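Local coordinates for protein erythromycin C-12 hydroxylase (Saccharopolyspora erythraea, PDB 2JJN) that hydroxylates the macrolactone ring of erythromycin D at C-12 to give erythromycin C, as a heme-dependent cytochrome P450 monooxygenase, at residues A[131-137]-A[397-403]; A[140-145]-A[242-247]; A[169-175]-A[389-393]; A[248-252]-A[281-287]. The protein carries 2 engineered substitutions. One frame throughout, in Å; residues are numbered along the deposited sequence. Where two conformers were deposited one is given.

Contact 1: residues A[131-137]-A[397-403]; sequences ESFDLVD and RHLPVLA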
# COMPACT_ATOMS: atom_id res chain seq x y z
N GLU A 131 26.24 6.72 8.67
CA GLU A 131 25.49 6.65 9.89
C GLU A 131 24.39 7.71 10.02
O GLU A 131 23.58 7.66 10.96
CB GLU A 131 26.44 6.72 11.08
CG GLU A 131 27.41 5.56 11.11
CD GLU A 131 28.26 5.55 12.37
OE1 GLU A 131 28.56 6.64 12.89
OE2 GLU A 131 28.64 4.44 12.80
N SER A 132 24.36 8.68 9.11
CA SER A 132 23.30 9.69 9.06
C SER A 132 22.81 9.77 7.64
O SER A 132 23.58 10.10 6.73
CB SER A 132 23.89 11.05 9.48
OG SER A 132 22.98 12.10 9.22
N PHE A 133 21.54 9.40 7.40
CA PHE A 133 21.04 9.29 6.03
C PHE A 133 19.53 9.25 6.06
O PHE A 133 18.94 9.07 7.12
CB PHE A 133 21.60 8.04 5.33
CG PHE A 133 21.25 6.73 6.02
CD1 PHE A 133 20.10 6.02 5.63
CD2 PHE A 133 22.10 6.18 6.98
CE1 PHE A 133 19.79 4.77 6.19
CE2 PHE A 133 21.79 4.95 7.60
CZ PHE A 133 20.61 4.25 7.23
N ASP A 134 18.93 9.44 4.88
CA ASP A 134 17.49 9.38 4.75
C ASP A 134 17.13 7.92 4.46
O ASP A 134 17.54 7.42 3.42
CB ASP A 134 17.01 10.28 3.62
CG ASP A 134 15.56 10.08 3.30
OD1 ASP A 134 15.16 10.40 2.14
OD2 ASP A 134 14.80 9.58 4.13
N LEU A 135 16.41 7.25 5.36
CA LEU A 135 16.03 5.87 5.10
C LEU A 135 15.24 5.73 3.80
O LEU A 135 15.33 4.72 3.12
CB LEU A 135 15.18 5.35 6.27
CG LEU A 135 14.77 3.88 6.17
CD1 LEU A 135 16.00 3.06 6.33
CD2 LEU A 135 13.73 3.56 7.21
N VAL A 136 14.43 6.75 3.46
CA VAL A 136 13.60 6.63 2.27
C VAL A 136 14.47 6.71 0.99
O VAL A 136 14.44 5.83 0.15
CB VAL A 136 12.49 7.70 2.27
CG1 VAL A 136 11.68 7.63 0.96
CG2 VAL A 136 11.57 7.53 3.45
N ASP A 137 15.24 7.80 0.82
CA ASP A 137 16.07 7.90 -0.34
C ASP A 137 17.06 6.74 -0.49
O ASP A 137 17.35 6.31 -1.61
CB ASP A 137 16.87 9.22 -0.35
CG ASP A 137 16.04 10.42 -0.69
OD1 ASP A 137 14.85 10.30 -1.05
OD2 ASP A 137 16.61 11.53 -0.53
N ARG A 397 7.32 11.36 3.85
CA ARG A 397 7.97 11.46 2.56
C ARG A 397 9.48 11.15 2.61
O ARG A 397 10.05 10.63 1.67
CB ARG A 397 7.80 12.87 2.00
CG ARG A 397 6.33 13.17 1.71
CD ARG A 397 5.99 14.67 1.76
NE ARG A 397 6.82 15.42 0.83
CZ ARG A 397 6.91 16.75 0.81
NH1 ARG A 397 6.21 17.49 1.66
NH2 ARG A 397 7.70 17.34 -0.08
N HIS A 398 10.06 11.50 3.75
CA HIS A 398 11.44 11.17 4.06
C HIS A 398 11.54 10.72 5.47
O HIS A 398 10.62 10.97 6.27
CB HIS A 398 12.29 12.42 3.82
CG HIS A 398 12.33 12.78 2.38
ND1 HIS A 398 13.07 12.05 1.47
CD2 HIS A 398 11.62 13.69 1.66
CE1 HIS A 398 12.84 12.51 0.25
NE2 HIS A 398 11.99 13.52 0.34
N LEU A 399 12.63 10.08 5.82
CA LEU A 399 12.82 9.66 7.20
C LEU A 399 14.33 9.71 7.50
O LEU A 399 15.05 8.72 7.42
CB LEU A 399 12.28 8.21 7.41
CG LEU A 399 12.16 7.92 8.91
CD1 LEU A 399 10.92 8.61 9.53
CD2 LEU A 399 12.11 6.39 9.20
N PRO A 400 14.83 10.90 7.85
CA PRO A 400 16.22 11.00 8.26
C PRO A 400 16.41 10.15 9.48
O PRO A 400 15.61 10.22 10.44
CB PRO A 400 16.37 12.49 8.60
CG PRO A 400 15.20 13.17 7.92
CD PRO A 400 14.09 12.18 7.88
N VAL A 401 17.44 9.33 9.45
CA VAL A 401 17.73 8.49 10.62
C VAL A 401 19.19 8.63 11.02
O VAL A 401 20.06 9.07 10.25
CB VAL A 401 17.43 6.99 10.31
CG1 VAL A 401 15.91 6.79 10.13
CG2 VAL A 401 18.22 6.55 9.03
N LEU A 402 19.44 8.20 12.26
CA LEU A 402 20.80 8.18 12.80
C LEU A 402 21.06 6.78 13.32
O LEU A 402 20.25 6.23 14.09
CB LEU A 402 20.94 9.19 13.93
CG LEU A 402 20.76 10.66 13.57
CD1 LEU A 402 20.54 11.52 14.82
CD2 LEU A 402 21.94 11.16 12.77
N ALA A 403 22.19 6.21 12.90
CA ALA A 403 22.71 4.97 13.46
C ALA A 403 23.75 5.31 14.52
O ALA A 403 24.83 5.86 14.19
CB ALA A 403 23.38 4.16 12.34
O HOH W 1 26.83 7.41 14.94
O HOH W 2 20.17 11.81 9.43

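Contact 2: residues A[140-145]-A[242-247]; sequences AFPLPV and GHITTT. With HEM (protoporphyrin IX containing Fe), chain B.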
# COMPACT_ATOMS: atom_id res chain seq x y z
N ALA A 140 14.19 2.72 1.39
CA ALA A 140 12.77 2.32 1.36
C ALA A 140 12.18 2.64 0.01
O ALA A 140 11.28 1.95 -0.47
CB ALA A 140 11.97 2.99 2.46
N PHE A 141 12.66 3.70 -0.62
CA PHE A 141 12.16 4.05 -1.95
C PHE A 141 12.79 3.14 -3.01
O PHE A 141 12.03 2.46 -3.76
CB PHE A 141 12.38 5.53 -2.29
CG PHE A 141 11.77 5.93 -3.60
CD1 PHE A 141 10.47 6.44 -3.63
CD2 PHE A 141 12.48 5.77 -4.78
CE1 PHE A 141 9.90 6.84 -4.85
CE2 PHE A 141 11.92 6.14 -6.03
CZ PHE A 141 10.63 6.66 -6.04
N PRO A 142 14.13 3.06 -3.12
CA PRO A 142 14.71 2.24 -4.20
C PRO A 142 14.44 0.73 -4.14
O PRO A 142 14.35 0.07 -5.18
CB PRO A 142 16.20 2.48 -4.12
CG PRO A 142 16.45 3.27 -2.85
CD PRO A 142 15.17 3.77 -2.33
N LEU A 143 14.40 0.16 -2.94
CA LEU A 143 14.29 -1.29 -2.86
C LEU A 143 13.09 -1.84 -3.61
O LEU A 143 13.31 -2.68 -4.50
CB LEU A 143 14.32 -1.76 -1.38
CG LEU A 143 14.03 -3.25 -1.21
CD1 LEU A 143 15.16 -4.16 -1.79
CD2 LEU A 143 13.83 -3.49 0.29
N PRO A 144 11.84 -1.42 -3.27
CA PRO A 144 10.69 -2.05 -3.93
C PRO A 144 10.66 -1.81 -5.43
O PRO A 144 10.20 -2.71 -6.18
CB PRO A 144 9.45 -1.43 -3.26
CG PRO A 144 9.97 -0.40 -2.29
CD PRO A 144 11.45 -0.37 -2.30
N VAL A 145 11.12 -0.62 -5.86
CA VAL A 145 11.21 -0.29 -7.31
C VAL A 145 12.14 -1.28 -8.04
O VAL A 145 11.82 -1.80 -9.13
CB VAL A 145 11.76 1.18 -7.64
CG1 VAL A 145 11.01 2.23 -6.99
CG2 VAL A 145 13.23 1.34 -7.39
N GLY A 242 2.90 -1.95 -5.34
CA GLY A 242 3.96 -2.61 -4.57
C GLY A 242 4.97 -1.61 -4.11
O GLY A 242 5.71 -1.82 -3.13
N HIS A 243 4.98 -0.47 -4.78
CA HIS A 243 6.06 0.44 -4.51
C HIS A 243 5.67 1.38 -3.39
O HIS A 243 6.30 1.39 -2.31
CB HIS A 243 6.44 1.18 -5.78
CG HIS A 243 7.64 2.03 -5.60
ND1 HIS A 243 8.02 2.96 -6.53
CD2 HIS A 243 8.52 2.12 -4.58
CE1 HIS A 243 9.10 3.59 -6.10
NE2 HIS A 243 9.42 3.10 -4.91
N ILE A 244 4.63 2.18 -3.64
CA ILE A 244 4.15 3.13 -2.65
C ILE A 244 4.13 2.47 -1.26
O ILE A 244 4.67 3.01 -0.25
CB ILE A 244 2.70 3.61 -3.02
CG1 ILE A 244 2.10 4.48 -1.92
CG2 ILE A 244 1.76 2.44 -3.17
CD1 ILE A 244 3.04 5.45 -1.36
N THR A 245 3.49 1.32 -1.20
CA THR A 245 3.09 0.75 0.10
C THR A 245 4.30 0.22 0.81
O THR A 245 4.46 0.39 2.01
CB THR A 245 2.14 -0.44 -0.10
OG1 THR A 245 2.77 -1.37 -1.00
CG2 THR A 245 0.81 0.00 -0.62
N THR A 246 5.17 -0.45 0.08
CA THR A 246 6.30 -1.05 0.74
C THR A 246 7.25 0.04 1.23
O THR A 246 7.73 -0.00 2.38
CB THR A 246 6.92 -2.20 -0.14
OG1 THR A 246 5.86 -2.89 -0.87
CG2 THR A 246 7.71 -3.16 0.63
N THR A 247 7.40 1.12 0.44
CA THR A 247 8.18 2.29 0.87
C THR A 247 7.59 2.96 2.16
O THR A 247 8.32 3.18 3.12
CB THR A 247 8.23 3.32 -0.24
OG1 THR A 247 8.89 2.71 -1.36
CG2 THR A 247 8.97 4.65 0.17
CHA HEM B . -4.79 -4.78 -3.33
CHB HEM B . -2.57 -2.89 0.59
CHC HEM B . 1.71 -4.31 -1.19
CHD HEM B . -0.40 -5.45 -5.42
C1A HEM B . -4.52 -4.22 -2.10
C2A HEM B . -5.55 -3.72 -1.18
C3A HEM B . -4.94 -3.19 -0.11
C4A HEM B . -3.51 -3.32 -0.31
CMA HEM B . -5.61 -2.52 1.11
CAA HEM B . -7.07 -3.83 -1.39
CBA HEM B . -7.60 -2.71 -2.27
CGA HEM B . -9.12 -2.65 -2.28
O1A HEM B . -9.79 -3.49 -1.61
O2A HEM B . -9.65 -1.76 -3.02
C1B HEM B . -1.20 -3.13 0.44
C2B HEM B . -0.21 -2.84 1.44
C3B HEM B . 0.99 -3.24 0.95
C4B HEM B . 0.73 -3.79 -0.37
CMB HEM B . -0.61 -2.18 2.78
CAB HEM B . 2.41 -3.15 1.54
CBB HEM B . 2.59 -3.27 2.82
C1C HEM B . 1.51 -4.74 -2.48
C2C HEM B . 2.55 -5.22 -3.37
C3C HEM B . 1.97 -5.54 -4.55
C4C HEM B . 0.53 -5.28 -4.42
CMC HEM B . 4.04 -5.32 -2.94
CAC HEM B . 2.61 -6.05 -5.85
CBC HEM B . 3.60 -6.94 -5.87
C1D HEM B . -1.74 -5.34 -5.21
C2D HEM B . -2.71 -5.59 -6.24
C3D HEM B . -4.05 -5.41 -5.60
C4D HEM B . -3.78 -5.05 -4.24
CMD HEM B . -2.43 -5.98 -7.72
CAD HEM B . -5.43 -5.54 -6.25
CBD HEM B . -6.00 -6.96 -6.08
CGD HEM B . -7.40 -7.02 -6.62
O1D HEM B . -8.02 -5.98 -6.89
O2D HEM B . -7.89 -8.16 -6.78
NA HEM B . -3.26 -3.98 -1.52
NB HEM B . -0.62 -3.68 -0.69
NC HEM B . 0.32 -4.77 -3.18
ND HEM B . -2.42 -5.02 -4.02
FE HEM B . -1.51 -4.50 -2.27
O HOH W 3 -1.40 -2.42 -3.03

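Contact 3: residues A[169-175]-A[389-393]; sequences LVDIQMD and FEQIV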
# COMPACT_ATOMS: atom_id res chain seq x y z
N LEU A 169 1.39 12.21 -5.03
CA LEU A 169 0.62 12.13 -3.80
C LEU A 169 0.65 13.45 -3.06
O LEU A 169 -0.27 13.76 -2.30
CB LEU A 169 1.16 11.00 -2.88
CG LEU A 169 1.06 9.55 -3.35
CD1 LEU A 169 1.44 8.57 -2.24
CD2 LEU A 169 -0.34 9.21 -3.88
N VAL A 170 1.69 14.25 -3.31
CA VAL A 170 1.79 15.57 -2.68
C VAL A 170 1.16 16.66 -3.55
O VAL A 170 0.48 17.57 -3.03
CB VAL A 170 3.26 15.92 -2.31
CG1 VAL A 170 3.36 17.37 -1.85
CG2 VAL A 170 3.77 14.97 -1.22
N ASP A 171 1.38 16.57 -4.86
CA ASP A 171 1.02 17.66 -5.78
C ASP A 171 -0.40 17.63 -6.34
O ASP A 171 -0.99 18.69 -6.63
CB ASP A 171 2.04 17.73 -6.91
CG ASP A 171 3.34 18.32 -6.45
OD1 ASP A 171 4.40 17.75 -6.76
OD2 ASP A 171 3.29 19.36 -5.74
N ILE A 172 -0.95 16.43 -6.51
CA ILE A 172 -2.32 16.31 -6.99
C ILE A 172 -3.26 16.33 -5.80
O ILE A 172 -3.28 15.39 -5.02
CB ILE A 172 -2.55 15.03 -7.84
CG1 ILE A 172 -1.55 14.95 -9.01
CG2 ILE A 172 -4.00 14.99 -8.35
CD1 ILE A 172 -1.60 13.68 -9.83
N GLN A 173 -4.04 17.38 -5.71
CA GLN A 173 -5.01 17.57 -4.63
C GLN A 173 -6.14 16.56 -4.72
O GLN A 173 -6.82 16.46 -5.74
CB GLN A 173 -5.56 19.01 -4.74
CG GLN A 173 -6.26 19.53 -3.46
CD GLN A 173 -5.37 19.66 -2.20
OE1 GLN A 173 -4.16 19.35 -2.20
NE2 GLN A 173 -5.98 20.11 -1.10
N MET A 174 -6.38 15.79 -3.66
CA MET A 174 -7.36 14.73 -3.76
C MET A 174 -8.53 14.79 -2.78
O MET A 174 -9.09 13.73 -2.42
CB MET A 174 -6.67 13.36 -3.78
CG MET A 174 -5.44 13.30 -4.69
SD MET A 174 -4.65 11.69 -4.76
CE MET A 174 -3.17 12.01 -5.70
N ASP A 175 -8.93 16.01 -2.41
CA ASP A 175 -10.03 16.28 -1.44
C ASP A 175 -11.37 15.60 -1.77
O ASP A 175 -12.05 15.03 -0.87
CB ASP A 175 -10.33 17.79 -1.39
CG ASP A 175 -9.09 18.66 -1.49
OD1 ASP A 175 -8.04 18.27 -0.93
OD2 ASP A 175 -9.17 19.74 -2.12
N PHE A 389 3.03 12.66 4.50
CA PHE A 389 2.02 12.76 3.44
C PHE A 389 0.74 13.35 4.05
O PHE A 389 0.34 13.03 5.19
CB PHE A 389 1.74 11.39 2.83
CG PHE A 389 2.87 10.87 2.00
CD1 PHE A 389 3.10 11.36 0.72
CD2 PHE A 389 3.76 9.93 2.49
CE1 PHE A 389 4.15 10.89 -0.03
CE2 PHE A 389 4.83 9.44 1.73
CZ PHE A 389 5.04 9.97 0.45
N GLU A 390 0.10 14.26 3.32
CA GLU A 390 -1.12 14.85 3.83
C GLU A 390 -2.35 14.13 3.31
O GLU A 390 -3.45 14.30 3.85
CB GLU A 390 -1.22 16.30 3.39
CG GLU A 390 0.06 17.09 3.59
CD GLU A 390 -0.17 18.49 4.12
OE1 GLU A 390 -1.19 19.12 3.75
OE2 GLU A 390 0.67 18.95 4.91
N GLN A 391 -2.18 13.33 2.27
CA GLN A 391 -3.31 12.59 1.73
C GLN A 391 -2.94 11.18 1.31
O GLN A 391 -1.76 10.86 1.04
CB GLN A 391 -3.96 13.35 0.57
CG GLN A 391 -3.04 14.36 -0.06
CD GLN A 391 -3.59 14.94 -1.35
OE1 GLN A 391 -4.67 15.56 -1.38
NE2 GLN A 391 -2.84 14.73 -2.43
N ILE A 392 -4.00 10.37 1.23
CA ILE A 392 -3.96 9.05 0.61
C ILE A 392 -3.25 8.00 1.48
O ILE A 392 -3.90 7.02 1.90
CB ILE A 392 -3.38 9.07 -0.82
CG1 ILE A 392 -4.19 10.05 -1.70
CG2 ILE A 392 -3.35 7.65 -1.41
CD1 ILE A 392 -5.67 9.90 -1.65
N VAL A 393 -1.96 8.19 1.73
CA VAL A 393 -1.17 7.23 2.51
C VAL A 393 -0.88 7.77 3.90
O VAL A 393 -0.92 8.99 4.16
CB VAL A 393 0.13 6.82 1.79
CG1 VAL A 393 -0.15 6.19 0.44
CG2 VAL A 393 1.08 8.01 1.64
O HOH W 4 0.27 13.79 0.42

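Contact 4: residues A[248-252]-A[281-287]; sequences VLLGN and VLRYRPP. With HEM (protoporphyrin IX containing Fe), chain B.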
# COMPACT_ATOMS: atom_id res chain seq x y z
N VAL A 248 6.30 3.23 2.16
CA VAL A 248 5.63 3.77 3.35
C VAL A 248 5.71 2.81 4.55
O VAL A 248 5.93 3.25 5.69
CB VAL A 248 4.16 4.06 2.96
CG1 VAL A 248 3.34 4.37 4.19
CG2 VAL A 248 4.14 5.25 1.91
N LEU A 249 5.51 1.51 4.33
CA LEU A 249 5.53 0.57 5.46
C LEU A 249 6.90 0.54 6.12
O LEU A 249 6.98 0.58 7.35
CB LEU A 249 5.14 -0.82 5.03
CG LEU A 249 5.13 -1.84 6.17
CD1 LEU A 249 4.18 -1.42 7.25
CD2 LEU A 249 4.71 -3.24 5.66
N LEU A 250 7.96 0.50 5.31
CA LEU A 250 9.29 0.38 5.95
C LEU A 250 9.59 1.61 6.80
O LEU A 250 10.11 1.48 7.93
CB LEU A 250 10.39 0.18 4.91
CG LEU A 250 11.79 -0.02 5.50
CD1 LEU A 250 11.76 -1.23 6.44
CD2 LEU A 250 12.83 -0.25 4.39
N GLY A 251 9.26 2.81 6.30
CA GLY A 251 9.37 4.04 7.14
C GLY A 251 8.56 3.86 8.44
O GLY A 251 9.03 4.18 9.53
N ASN A 252 7.31 3.38 8.31
CA ASN A 252 6.44 3.23 9.46
C ASN A 252 7.01 2.25 10.46
O ASN A 252 6.86 2.46 11.67
CB ASN A 252 5.03 2.80 9.02
CG ASN A 252 4.29 3.96 8.30
OD1 ASN A 252 4.82 5.09 8.22
ND2 ASN A 252 3.05 3.71 7.86
N VAL A 281 2.96 -3.47 12.93
CA VAL A 281 3.06 -2.13 12.31
C VAL A 281 2.02 -1.98 11.22
O VAL A 281 1.40 -0.92 11.09
CB VAL A 281 4.48 -1.84 11.79
CG1 VAL A 281 4.47 -0.44 11.07
CG2 VAL A 281 5.50 -1.87 12.95
N LEU A 282 1.79 -3.03 10.43
CA LEU A 282 0.71 -2.95 9.44
C LEU A 282 -0.63 -2.64 10.11
O LEU A 282 -1.39 -1.86 9.58
CB LEU A 282 0.57 -4.29 8.71
CG LEU A 282 1.48 -4.43 7.49
CD1 LEU A 282 1.59 -5.92 7.12
CD2 LEU A 282 0.97 -3.61 6.25
N ARG A 283 -0.90 -3.25 11.27
CA ARG A 283 -2.17 -2.94 11.97
C ARG A 283 -2.15 -1.49 12.48
O ARG A 283 -3.13 -0.71 12.34
CB ARG A 283 -2.42 -3.90 13.13
CG ARG A 283 -3.77 -3.65 13.80
CD ARG A 283 -3.84 -4.44 15.13
NE ARG A 283 -2.91 -3.89 16.14
CZ ARG A 283 -3.20 -2.83 16.91
NH1 ARG A 283 -4.38 -2.20 16.76
NH2 ARG A 283 -2.32 -2.36 17.80
N TYR A 284 -1.02 -1.11 13.10
CA TYR A 284 -0.92 0.13 13.80
C TYR A 284 -0.89 1.36 12.88
O TYR A 284 -1.54 2.38 13.18
CB TYR A 284 0.35 0.01 14.69
CG TYR A 284 0.51 1.04 15.77
CD1 TYR A 284 -0.29 0.99 16.90
CD2 TYR A 284 1.51 1.99 15.67
CE1 TYR A 284 -0.07 1.94 17.93
CE2 TYR A 284 1.73 2.92 16.68
CZ TYR A 284 0.95 2.88 17.77
OH TYR A 284 1.23 3.86 18.74
N ARG A 285 -0.14 1.24 11.79
CA ARG A 285 0.07 2.35 10.85
C ARG A 285 -0.05 1.80 9.41
O ARG A 285 0.92 1.71 8.68
CB ARG A 285 1.43 2.99 11.10
CG ARG A 285 1.43 3.97 12.28
CD ARG A 285 2.80 4.53 12.49
NE ARG A 285 2.70 5.71 13.39
CZ ARG A 285 3.51 5.95 14.42
NH1 ARG A 285 4.52 5.14 14.75
NH2 ARG A 285 3.31 7.07 15.14
N PRO A 286 -1.27 1.45 9.03
CA PRO A 286 -1.53 0.88 7.67
C PRO A 286 -1.11 1.89 6.60
O PRO A 286 -1.50 3.04 6.68
CB PRO A 286 -3.04 0.67 7.65
CG PRO A 286 -3.61 1.56 8.73
CD PRO A 286 -2.51 1.59 9.82
N PRO A 287 -0.31 1.46 5.62
CA PRO A 287 0.10 2.40 4.57
C PRO A 287 -1.08 3.02 3.84
O PRO A 287 -0.99 4.21 3.51
CB PRO A 287 0.95 1.51 3.66
CG PRO A 287 1.56 0.48 4.63
CD PRO A 287 0.44 0.20 5.56
CHA HEM B . -4.79 -4.78 -3.33
CHB HEM B . -2.57 -2.89 0.59
CHC HEM B . 1.71 -4.31 -1.19
CHD HEM B . -0.40 -5.45 -5.42
C1A HEM B . -4.52 -4.22 -2.10
C2A HEM B . -5.55 -3.72 -1.18
C3A HEM B . -4.94 -3.19 -0.11
C4A HEM B . -3.51 -3.32 -0.31
CMA HEM B . -5.61 -2.52 1.11
CAA HEM B . -7.07 -3.83 -1.39
CBA HEM B . -7.60 -2.71 -2.27
CGA HEM B . -9.12 -2.65 -2.28
O1A HEM B . -9.79 -3.49 -1.61
O2A HEM B . -9.65 -1.76 -3.02
C1B HEM B . -1.20 -3.13 0.44
C2B HEM B . -0.21 -2.84 1.44
C3B HEM B . 0.99 -3.24 0.95
C4B HEM B . 0.73 -3.79 -0.37
CMB HEM B . -0.61 -2.18 2.78
CAB HEM B . 2.41 -3.15 1.54
CBB HEM B . 2.59 -3.27 2.82
C1C HEM B . 1.51 -4.74 -2.48
C2C HEM B . 2.55 -5.22 -3.37
C3C HEM B . 1.97 -5.54 -4.55
C4C HEM B . 0.53 -5.28 -4.42
CMC HEM B . 4.04 -5.32 -2.94
CAC HEM B . 2.61 -6.05 -5.85
CBC HEM B . 3.60 -6.94 -5.87
C1D HEM B . -1.74 -5.34 -5.21
C2D HEM B . -2.71 -5.59 -6.24
C3D HEM B . -4.05 -5.41 -5.60
C4D HEM B . -3.78 -5.05 -4.24
CMD HEM B . -2.43 -5.98 -7.72
CAD HEM B . -5.43 -5.54 -6.25
CBD HEM B . -6.00 -6.96 -6.08
CGD HEM B . -7.40 -7.02 -6.62
O1D HEM B . -8.02 -5.98 -6.89
O2D HEM B . -7.89 -8.16 -6.78
NA HEM B . -3.26 -3.98 -1.52
NB HEM B . -0.62 -3.68 -0.69
NC HEM B . 0.32 -4.77 -3.18
ND HEM B . -2.42 -5.02 -4.02
FE HEM B . -1.51 -4.50 -2.27
O HOH W 3 -1.40 -2.42 -3.03

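Contact 1: residues A[131-137]-A[397-403]
Asp134 reaches from 131-137 to His398 and Leu399, and its carboxylate is the tightly held point of this contact. OD1 accepts a hydrogen bond from His398 ND1 at 2.7 Å and OD2 one from Leu399 N at 2.8 Å. Asp134 is also the N-cap of the helix that begins at Leu135, accepting from Asp137 N on OD1 and Val136 N on OD2; on each oxygen the two donors arrive from opposite faces of the carboxylate plane. Four bonds therefore fix the rotation of the group, whose CG lies opposite the backbone N, beside the carbonyl carbon (chi1 170°). The imidazole meets OD1 with its edge, ring and carboxylate planes 62° apart, a His-carboxylate hydrogen bond far from the heme: even the Leu135 side chain is about 14 Å from it.

Strands 132-134 and 400-402 run antiparallel at 153°. Phe133 and Val401 form the hydrogen-bonded pair, with Val401 N 2.8 Å from Phe133 O. Strand 378-379 lies on the far side of 400-402 and completes a three-stranded sheet, the β3 sheet of the P450 fold. On the sheet face that carries Phe133 and Val401, Val401 CG2 sits over the Phe133 ring, 3.8 Å from its centroid. Leu135 CD2 meets Leu399 CD2 at 3.8 Å, side by side and turned toward helix 228-259.

The other end is looser. Ala403 N still donates to Glu131 O, but here Glu131, Ser132 and Leu402 were each modelled in two conformers. One water joins Ser132 OG to Val401 O; another bridges Glu131 OE1 and Ala403 O, while Glu131 OE2 turns to Ser406.

Contact 2: residues A[140-145]-A[242-247]
Thr247 presses against Ala140 with every atom of its side chain, and following it outward traces the join. CB lies 3.4 Å from Ala140 O. From there the methyl CG2, anti to the backbone N, passes along the same carbonyl group at 3.6 Å from its oxygen. The hydroxyl, set beside the backbone N (chi1 -62°), ends the chain: OG1 donates to Ala140 O at 2.7 Å, coming from above the carbonyl plane, and also touches Pro144 CG at 3.4 Å. Pro144 is a knob in a hole formed by Gly242, His243, Thr246 and Thr247, which seats helix 142-152 on helix 228-259.

The latter is the long αI helix that crosses the P450 core over the heme. Residues 242-247 carry its Gly-x-x-Thr-Thr signature, and Thr245 stands, by sequence, where the family has its conserved threonine. Gly242 CA packs 3.2 Å from the heme methyl CMC, and Thr245 OG1 bonds to Ala241 O one turn back. The heme iron holds a water at 2.2 Å, with Cys353 as its axial residue.

His243, in the conformer described, sets its edge to the face of the Phe141 ring (planes 62° apart), and NE2 bonds to Phe141 O at 2.9 Å with a bent angle of 133°. Its fit against Val145 is too close to be trusted.

Proline has no N-H, so Pro144 cannot give Ala140 O the usual i to i+4 helical bond; the hydroxyl of the buried Thr247 donates to it, probably making up for the missing bond.

Contact 3: residues A[169-175]-A[389-393]
Gln391 pushes its amide into the end of helix 165-171, the F helix of the P450 fold, and into the chain that leaves it toward helix 180-206. NE2 donates both of its N-H bonds to backbone oxygens, Leu169 O at 2.8 Å and Ile172 O at 2.7 Å, each acceptor lying close to the amide plane. OE1 accepts from Met174 N at 2.9 Å. Three bonds thus fix the rotation of the amide and which end is nitrogen, and carbonyls at a helix C-terminus would probably favour such a donor. To get there the side chain runs extended beyond CG from a nearly eclipsed first torsion (chi1 22°).

Beside this polar centre lie apolar contacts. Leu169 places CD1 3.9 Å from Val393 CG1 and turns CD2 toward Ile392, while its CB and Val170 CG2 approach the Phe389 ring. Met174 SD meets Ile392 CG1 at 3.5 Å.

Farther out, helix 180-206 backs Ile172 and Met174, and Ile244 of helix 228-259 supports Leu169 and Val393. The side chain of Ile392 comes within about 6 Å of that of Gln292, a substrate-binding residue. A water links the backbones, donating to Leu169 O at 2.8 Å and accepting from Gln391 N at 3.1 Å.

Contact 4: residues A[248-252]-A[281-287]
Leu249 and Pro287 bring the two backbones closest, their CA atoms 5.8 Å apart, and Asn252 faces Arg285 one turn along at 6.6 Å. Segment 248-252 is helical throughout; 281-284 is the last turn of its helix, closed by Arg285 N on Val281 O at 2.7 Å, after which the chain leaves helical angles at Arg285 and returns along the first helix through two prolines.

That turn presents Arg285 O to Asn252 ND2, 3.0 Å away. The bond is bent (142°) and comes from above the carbonyl plane. Asn252 ND2 also bonds to Leu394 O and its OD1 to Arg255, so both ends of this buried amide are satisfied. The guanidinium of Arg285 forms salt bridges with Glu27 and Glu259.

Helix 274-284 is the K helix of cytochromes P450, and Glu280 and Arg283 form the salt bridge of its ExxR motif. The side of that helix facing 248-252, part of the αI helix, is apolar. Val281 CG1 lies 4.0 Å from Leu249 CD1, while Pro287 lies against the helix, CB on Val248 CG1 and CG on Leu249 CB.

Leu249, with CG anti to the backbone N (chi1 -179°), turns CD1 to Val281 and Leu282 and CD2 to Leu282 and the heme. Leu249 CD2 stands 3.5 Å from the heme vinyl carbon CBB. Leu282 CD2 meets the same carbon at 3.8 Å, and Pro287 CD packs against the neighbouring methyl CMB.

Overall arrangement
Contacts 2 and 4 are buried in the core, on successive turns of helix 228-259, and both touch the heme: contact 2 offers glycine and threonines to it, contact 4 aliphatic side chains. Contacts 1 and 3 are partly buried and farther out. Contact 1 alone relies on strand pairing, with a carboxylate and waters added; contact 3 joins the end of helix 165-171 to an irregular loop, one side-chain amide making all its direct hydrogen bonds beside apolar packing. Backbone bonds probably link Leu135 and Val136 of contact 1 to Ala140 and Phe141 of contact 2, whose Ile244 packs on Leu169 and Val393 of contact 3, and Val393 CB lies 3.3 Å from Pro287 O of contact 4.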